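Local atomic coordinates of Poly(A) RNA polymerase protein 2 (Saccharomyces cerevisiae, PDB entry 3NYB), a protein that probably adds adenosines to the 3' ends of RNAs as the polymerase of the TRAMP surveillance complex, working together with the zinc-knuckle protein Air2p. Residues K211-L214 / G215-L218; S12-E16 / I17-L21; E40-N43 / Q44-T48. The protein carries 1 engineered substitution. All coordinates share one frame; numbering follows the deposited sequence.

Contact 1 (K211-L214 / G215-L218); sequences KDNL and GVLL
N213 and L217 meet across the first turn of helix 214-228, which opens one residue after the short 3-10 turn containing K211 and D212. Two backbone hydrogen bonds hold this turn. L217 N gives its proton to N213 O at 3.2 Å, and the N-H points almost straight at the acceptor (171°). One residue on, L218 N bonds to L214 O at 3.0 Å, but it lies 39° above the carbonyl plane.

The apolar contacts gather round N213. CB of N213 lies 3.8 Å from V216 CG2 and 4.1 Å from L217 CD1, so two branched side chains of the helix close in on the base of the asparagine. CG of L217 is anti to its own carbonyl carbon (chi1 -55°), which turns the isobutyl group back toward the start of the helix and beside the N213 carbonyl.

The polar end of N213 works differently. It occupies the N-cap position, yet its amide makes no capping bond: OD1 accepts from I29 N of the AIR2 chain, while ND2 donates to D209 O. The proton of G215 N goes instead to T22 OG1, a hydroxyl of helix 17-31.

These bonds tie the start of helix 214-228 to helix 17-31, to the preceding loop and to the AIR2 chain. W25 of AIR2 packs on V216, L214 and L218 both touch I25 of helix 17-31, and L217 and L218 rest on L163 of helix 160-173, leaving the turn buried between these two helices and the AIR2 chain.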
loop_
_atom_site.group_PDB
_atom_site.type_symbol
_atom_site.label_atom_id
_atom_site.label_comp_id
_atom_site.label_asym_id
_atom_site.label_seq_id
_atom_site.Cartn_x
_atom_site.Cartn_y
_atom_site.Cartn_z
ATOM N N LYS A 211 4.610 -0.662 15.569
ATOM C CA LYS A 211 5.898 -1.280 15.263
ATOM C C LYS A 211 6.115 -2.569 16.050
ATOM O O LYS A 211 6.978 -3.382 15.700
ATOM C CB LYS A 211 7.050 -0.312 15.558
ATOM C CG LYS A 211 7.076 0.959 14.721
ATOM C CD LYS A 211 7.779 0.754 13.389
ATOM C CE LYS A 211 8.547 2.009 12.982
ATOM N NZ LYS A 211 9.628 2.336 13.962
ATOM N N ASP A 212 5.346 -2.750 17.118
ATOM C CA ASP A 212 5.420 -3.983 17.903
ATOM C C ASP A 212 4.208 -4.872 17.647
ATOM O O ASP A 212 3.997 -5.870 18.339
ATOM C CB ASP A 212 5.543 -3.679 19.400
ATOM C CG ASP A 212 6.911 -3.128 19.777
ATOM O OD1 ASP A 212 7.916 -3.498 19.122
ATOM O OD2 ASP A 212 6.981 -2.327 20.738
ATOM N N ASN A 213 3.426 -4.510 16.636
ATOM C CA ASN A 213 2.171 -5.190 16.359
ATOM C C ASN A 213 1.845 -5.252 14.865
ATOM O O ASN A 213 0.678 -5.355 14.473
ATOM C CB ASN A 213 1.027 -4.494 17.113
ATOM C CG ASN A 213 1.093 -4.713 18.624
ATOM O OD1 ASN A 213 0.725 -5.779 19.122
ATOM N ND2 ASN A 213 1.545 -3.696 19.357
ATOM N N LEU A 214 2.859 -5.188 14.015
ATOM C CA LEU A 214 2.544 -5.143 12.595
ATOM C C LEU A 214 2.005 -6.476 12.045
ATOM O O LEU A 214 1.360 -6.505 10.996
ATOM C CB LEU A 214 3.781 -4.750 11.785
ATOM C CG LEU A 214 4.052 -3.251 11.643
ATOM C CD1 LEU A 214 4.369 -2.632 12.997
ATOM C CD2 LEU A 214 5.185 -2.999 10.661
ATOM N N GLY A 215 2.232 -7.566 12.769
ATOM C CA GLY A 215 1.644 -8.840 12.396
ATOM C C GLY A 215 0.119 -8.768 12.392
ATOM O O GLY A 215 -0.525 -9.036 11.373
ATOM N N VAL A 216 -0.470 -8.396 13.528
ATOM C CA VAL A 216 -1.925 -8.314 13.622
ATOM C C VAL A 216 -2.488 -7.255 12.704
ATOM O O VAL A 216 -3.464 -7.492 12.005
ATOM C CB VAL A 216 -2.440 -8.046 15.069
ATOM C CG1 VAL A 216 -2.571 -9.345 15.833
ATOM C CG2 VAL A 216 -1.557 -7.033 15.817
ATOM N N LEU A 217 -1.872 -6.081 12.710
ATOM C CA LEU A 217 -2.363 -4.976 11.903
ATOM C C LEU A 217 -2.376 -5.340 10.419
ATOM O O LEU A 217 -3.273 -4.935 9.681
ATOM C CB LEU A 217 -1.521 -3.736 12.163
ATOM C CG LEU A 217 -1.471 -3.399 13.658
ATOM C CD1 LEU A 217 -0.400 -2.362 13.958
ATOM C CD2 LEU A 217 -2.843 -2.936 14.162
ATOM N N LEU A 218 -1.389 -6.124 9.991
ATOM C CA LEU A 218 -1.338 -6.590 8.611
ATOM C C LEU A 218 -2.572 -7.416 8.320
ATOM O O LEU A 218 -3.323 -7.141 7.385
ATOM C CB LEU A 218 -0.075 -7.412 8.364
ATOM C CG LEU A 218 0.438 -7.600 6.924
ATOM C CD1 LEU A 218 0.463 -9.046 6.522
ATOM C CD2 LEU A 218 -0.329 -6.771 5.907
#

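Contact 2 (S12-E16 / I17-L21); sequences SKQKE and ISDWL
Q14 and D19 cross at about a right angle where the chain leading up to helix 17-31 folds back beside its first turn. The aliphatic part of the glutamine does the touching: its CG lies 3.7 Å from D19 CB, while the amide and carboxylate planes stand 49° apart. Q14 CG is anti to the backbone N (chi1 -153°), a setting that also carries it to 3.7 Å from W20 N.

E16, at the N-cap position, approaches the same aspartate from another direction, with its CB 3.7 Å from D19 CG. Its carbonyl does the joining: E16 O accepts D19 N at 2.9 Å, with the donor well above the carbonyl plane, and takes a weak bond from W20 N at 3.3 Å.

The W20 indole reaches back to S12. The serine's N sits over one ring face, offset toward the rim, and its CA is 3.5 Å from W20 NE1. With an alanine here the indole is gone, and the S12 backbone would probably lose the ring it rests on, leaving the incoming chain less firmly held to the helix.

No charge pairing joins the two segments. The carboxylates stay apart, E16 OE1 and D19 OD1 being 6.0 Å from each other, and at the start of a helix both negative charges are likely to be favoured by its dipole; the grip itself comes from backbone bonds, aliphatic contact and the W20 ring against S12.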
loop_
_atom_site.group_PDB
_atom_site.type_symbol
_atom_site.label_atom_id
_atom_site.label_comp_id
_atom_site.label_asym_id
_atom_site.label_seq_id
_atom_site.Cartn_x
_atom_site.Cartn_y
_atom_site.Cartn_z
ATOM N N SER A 12 10.747 -19.609 14.484
ATOM C CA SER A 12 9.786 -20.701 14.569
ATOM C C SER A 12 9.454 -21.032 16.011
ATOM O O SER A 12 8.408 -21.604 16.283
ATOM C CB SER A 12 10.284 -21.950 13.827
ATOM O OG SER A 12 11.487 -22.445 14.387
ATOM N N LYS A 13 10.337 -20.658 16.932
ATOM C CA LYS A 13 10.159 -20.990 18.349
ATOM C C LYS A 13 9.329 -19.954 19.121
ATOM O O LYS A 13 9.184 -20.046 20.339
ATOM C CB LYS A 13 11.515 -21.192 19.037
ATOM C CG LYS A 13 12.393 -22.274 18.417
ATOM C CD LYS A 13 11.874 -23.677 18.710
ATOM C CE LYS A 13 12.758 -24.749 18.063
ATOM N NZ LYS A 13 12.649 -24.794 16.567
ATOM N N GLN A 14 8.779 -18.978 18.408
ATOM C CA GLN A 14 8.045 -17.889 19.037
ATOM C C GLN A 14 6.714 -18.388 19.591
ATOM O O GLN A 14 6.041 -19.200 18.956
ATOM C CB GLN A 14 7.799 -16.774 18.019
ATOM C CG GLN A 14 7.664 -15.398 18.628
ATOM C CD GLN A 14 9.000 -14.825 19.045
ATOM O OE1 GLN A 14 9.068 -13.937 19.889
ATOM N NE2 GLN A 14 10.073 -15.332 18.451
ATOM N N LYS A 15 6.336 -17.894 20.768
ATOM C CA LYS A 15 5.108 -18.326 21.431
ATOM C C LYS A 15 3.877 -17.772 20.734
ATOM O O LYS A 15 2.921 -18.500 20.455
ATOM C CB LYS A 15 5.111 -17.885 22.894
ATOM C CG LYS A 15 6.384 -18.239 23.646
ATOM C CD LYS A 15 6.351 -17.708 25.075
ATOM C CE LYS A 15 7.672 -17.950 25.792
ATOM N NZ LYS A 15 7.674 -17.328 27.146
ATOM N N GLU A 16 3.898 -16.471 20.464
ATOM C CA GLU A 16 2.808 -15.829 19.742
ATOM C C GLU A 16 3.115 -15.796 18.249
ATOM O O GLU A 16 4.096 -15.190 17.816
ATOM C CB GLU A 16 2.564 -14.412 20.274
ATOM C CG GLU A 16 1.991 -14.351 21.687
ATOM C CD GLU A 16 0.539 -14.793 21.752
ATOM O OE1 GLU A 16 0.083 -15.470 20.806
ATOM O OE2 GLU A 16 -0.147 -14.462 22.749
ATOM N N ILE A 17 2.280 -16.459 17.462
ATOM C CA ILE A 17 2.491 -16.503 16.024
ATOM C C ILE A 17 2.462 -15.090 15.441
ATOM O O ILE A 17 3.140 -14.798 14.463
ATOM C CB ILE A 17 1.430 -17.375 15.337
ATOM C CG1 ILE A 17 1.954 -17.924 14.012
ATOM C CG2 ILE A 17 0.145 -16.599 15.135
ATOM C CD1 ILE A 17 2.694 -19.229 14.161
ATOM N N SER A 18 1.682 -14.215 16.065
ATOM C CA SER A 18 1.535 -12.835 15.621
ATOM C C SER A 18 2.796 -12.024 15.870
ATOM O O SER A 18 2.865 -10.851 15.508
ATOM C CB SER A 18 0.366 -12.183 16.350
ATOM O OG SER A 18 0.469 -12.409 17.749
ATOM N N ASP A 19 3.778 -12.650 16.512
ATOM C CA ASP A 19 5.091 -12.041 16.732
ATOM C C ASP A 19 6.074 -12.558 15.688
ATOM O O ASP A 19 6.773 -11.781 15.049
ATOM C CB ASP A 19 5.602 -12.356 18.135
ATOM C CG ASP A 19 4.782 -11.684 19.222
ATOM O OD1 ASP A 19 3.711 -11.114 18.902
ATOM O OD2 ASP A 19 5.213 -11.729 20.397
ATOM N N TRP A 20 6.143 -13.879 15.568
ATOM C CA TRP A 20 6.623 -14.555 14.373
ATOM C C TRP A 20 6.385 -13.619 13.193
ATOM O O TRP A 20 7.325 -13.162 12.523
ATOM C CB TRP A 20 5.762 -15.804 14.169
ATOM C CG TRP A 20 6.396 -17.045 13.577
ATOM C CD1 TRP A 20 6.168 -18.346 13.964
ATOM C CD2 TRP A 20 7.315 -17.112 12.476
ATOM N NE1 TRP A 20 6.899 -19.209 13.185
ATOM C CE2 TRP A 20 7.598 -18.488 12.282
ATOM C CE3 TRP A 20 7.914 -16.158 11.670
ATOM C CZ2 TRP A 20 8.482 -18.903 11.279
ATOM C CZ3 TRP A 20 8.792 -16.589 10.681
ATOM C CH2 TRP A 20 9.067 -17.948 10.499
ATOM N N LEU A 21 5.113 -13.324 12.940
ATOM C CA LEU A 21 4.747 -12.538 11.767
ATOM C C LEU A 21 5.386 -11.151 11.764
ATOM O O LEU A 21 5.992 -10.734 10.778
ATOM C CB LEU A 21 3.230 -12.410 11.646
ATOM C CG LEU A 21 2.821 -11.726 10.341
ATOM C CD1 LEU A 21 3.425 -12.464 9.164
ATOM C CD2 LEU A 21 1.322 -11.653 10.208
#

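Contact 3 (E40-N43 / Q44-T48); sequences EIRN and QTIST
Within helix 36-54 of the palm domain, E40 O accepts Q44 N, in the i to i+4 pattern that continues through this part of the helix. The bond between Q44 N and E40 O is 3.0 Å long and lies in the carbonyl plane. The extended Q44 chain lies back over the same carbonyl, with Q44 CG 3.2 Å from E40 O, while the E40 carboxylate, whose end leads away from Q44-T48, forms a salt bridge with R36.

At I41, the carbonyl takes T45 N at 2.9 Å in a nearly straight bond (171°). The two side chains also meet obliquely, methyl to methyl, with I41 CG2 3.9 Å from T45 CG2.

R42 O serves two donors: I46 N at 3.0 Å, and more weakly T45 OG1 at 3.3 Å. T45 can do this because its hydroxyl sits between its own N and carbonyl carbon (chi1 83°), folded against the preceding turn. The guanidinium of R42 points off the helix to Y73 OH.

N43 closes the segment with S47 N bonded to its O at 2.8 Å. One step further, Q44 O carries both T48 N and the hydroxyl T48 OG1, the latter at 3.1 Å.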
loop_
_atom_site.group_PDB
_atom_site.type_symbol
_atom_site.label_atom_id
_atom_site.label_comp_id
_atom_site.label_asym_id
_atom_site.label_seq_id
_atom_site.Cartn_x
_atom_site.Cartn_y
_atom_site.Cartn_z
ATOM N N GLU A 40 25.090 4.049 -3.974
ATOM C CA GLU A 40 26.165 4.679 -4.733
ATOM C C GLU A 40 25.863 4.573 -6.212
ATOM O O GLU A 40 25.853 5.579 -6.929
ATOM C CB GLU A 40 27.523 4.052 -4.391
ATOM C CG GLU A 40 28.078 4.468 -3.012
ATOM C CD GLU A 40 29.193 3.551 -2.487
ATOM O OE1 GLU A 40 29.649 2.656 -3.239
ATOM O OE2 GLU A 40 29.611 3.726 -1.315
ATOM N N ILE A 41 25.584 3.350 -6.658
ATOM C CA ILE A 41 25.272 3.096 -8.052
ATOM C C ILE A 41 24.071 3.914 -8.518
ATOM O O ILE A 41 24.098 4.527 -9.581
ATOM C CB ILE A 41 24.976 1.609 -8.285
ATOM C CG1 ILE A 41 26.220 0.777 -7.976
ATOM C CG2 ILE A 41 24.550 1.397 -9.715
ATOM C CD1 ILE A 41 25.949 -0.702 -7.847
ATOM N N ARG A 42 23.015 3.923 -7.715
ATOM C CA ARG A 42 21.820 4.654 -8.084
ATOM C C ARG A 42 22.163 6.120 -8.339
ATOM O O ARG A 42 21.748 6.693 -9.342
ATOM C CB ARG A 42 20.753 4.517 -7.007
ATOM C CG ARG A 42 19.552 5.401 -7.221
ATOM C CD ARG A 42 18.560 5.289 -6.066
ATOM N NE ARG A 42 18.266 3.906 -5.698
ATOM C CZ ARG A 42 17.735 3.556 -4.535
ATOM N NH1 ARG A 42 17.454 4.494 -3.636
ATOM N NH2 ARG A 42 17.496 2.279 -4.268
ATOM N N ASN A 43 22.943 6.723 -7.455
ATOM C CA ASN A 43 23.334 8.121 -7.649
ATOM C C ASN A 43 24.159 8.336 -8.919
ATOM O O ASN A 43 23.927 9.284 -9.654
ATOM C CB ASN A 43 24.051 8.676 -6.413
ATOM C CG ASN A 43 23.117 8.826 -5.223
ATOM O OD1 ASN A 43 23.554 8.893 -4.078
ATOM N ND2 ASN A 43 21.818 8.874 -5.495
ATOM N N GLN A 44 25.105 7.442 -9.183
ATOM C CA GLN A 44 25.912 7.536 -10.385
ATOM C C GLN A 44 25.046 7.535 -11.620
ATOM O O GLN A 44 25.179 8.407 -12.483
ATOM C CB GLN A 44 26.860 6.354 -10.485
ATOM C CG GLN A 44 27.821 6.222 -9.333
ATOM C CD GLN A 44 28.772 5.055 -9.532
ATOM O OE1 GLN A 44 28.892 4.527 -10.644
ATOM N NE2 GLN A 44 29.451 4.643 -8.457
ATOM N N THR A 45 24.164 6.543 -11.722
ATOM C CA THR A 45 23.371 6.407 -12.936
ATOM C C THR A 45 22.440 7.599 -13.109
ATOM O O THR A 45 22.328 8.143 -14.206
ATOM C CB THR A 45 22.582 5.082 -12.996
ATOM O OG1 THR A 45 21.368 5.217 -12.265
ATOM C CG2 THR A 45 23.402 3.946 -12.419
ATOM N N ILE A 46 21.792 8.016 -12.026
ATOM C CA ILE A 46 20.949 9.205 -12.070
ATOM C C ILE A 46 21.769 10.396 -12.549
ATOM O O ILE A 46 21.335 11.160 -13.404
ATOM C CB ILE A 46 20.335 9.531 -10.695
ATOM C CG1 ILE A 46 19.366 8.428 -10.267
ATOM C CG2 ILE A 46 19.598 10.846 -10.741
ATOM C CD1 ILE A 46 18.234 8.234 -11.218
ATOM N N SER A 47 22.966 10.552 -12.000
ATOM C CA SER A 47 23.805 11.679 -12.378
ATOM C C SER A 47 24.203 11.558 -13.844
ATOM O O SER A 47 24.217 12.546 -14.572
ATOM C CB SER A 47 25.043 11.766 -11.486
ATOM O OG SER A 47 25.655 13.037 -11.612
ATOM N N THR A 48 24.512 10.336 -14.266
ATOM C CA THR A 48 24.850 10.057 -15.655
ATOM C C THR A 48 23.695 10.460 -16.570
ATOM O O THR A 48 23.893 11.040 -17.635
ATOM C CB THR A 48 25.191 8.562 -15.849
ATOM O OG1 THR A 48 26.481 8.284 -15.292
ATOM C CG2 THR A 48 25.203 8.191 -17.314
#

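Along the chain the order is contact 2, contact 3, contact 1, yet the first and last of these are neighbours in space. Contacts 1 and 2 have centres 12 Å apart and touch: G215 O lies 3.4 Å from L21 CD2, so the starts of helices 214-228 and 17-31 pack together. AIR2 spans both, its W25 and I29, which reach contact 1, also meeting S18 and D19 of contact 2. Contact 3, on helix 36-54 in the palm region, stands apart, its centre about 35 Å from that of contact 1 and about 40 Å from that of contact 2. This AIR2-contacting region and the palm helix 36-54 thus lie far apart in the folded polymerase chain.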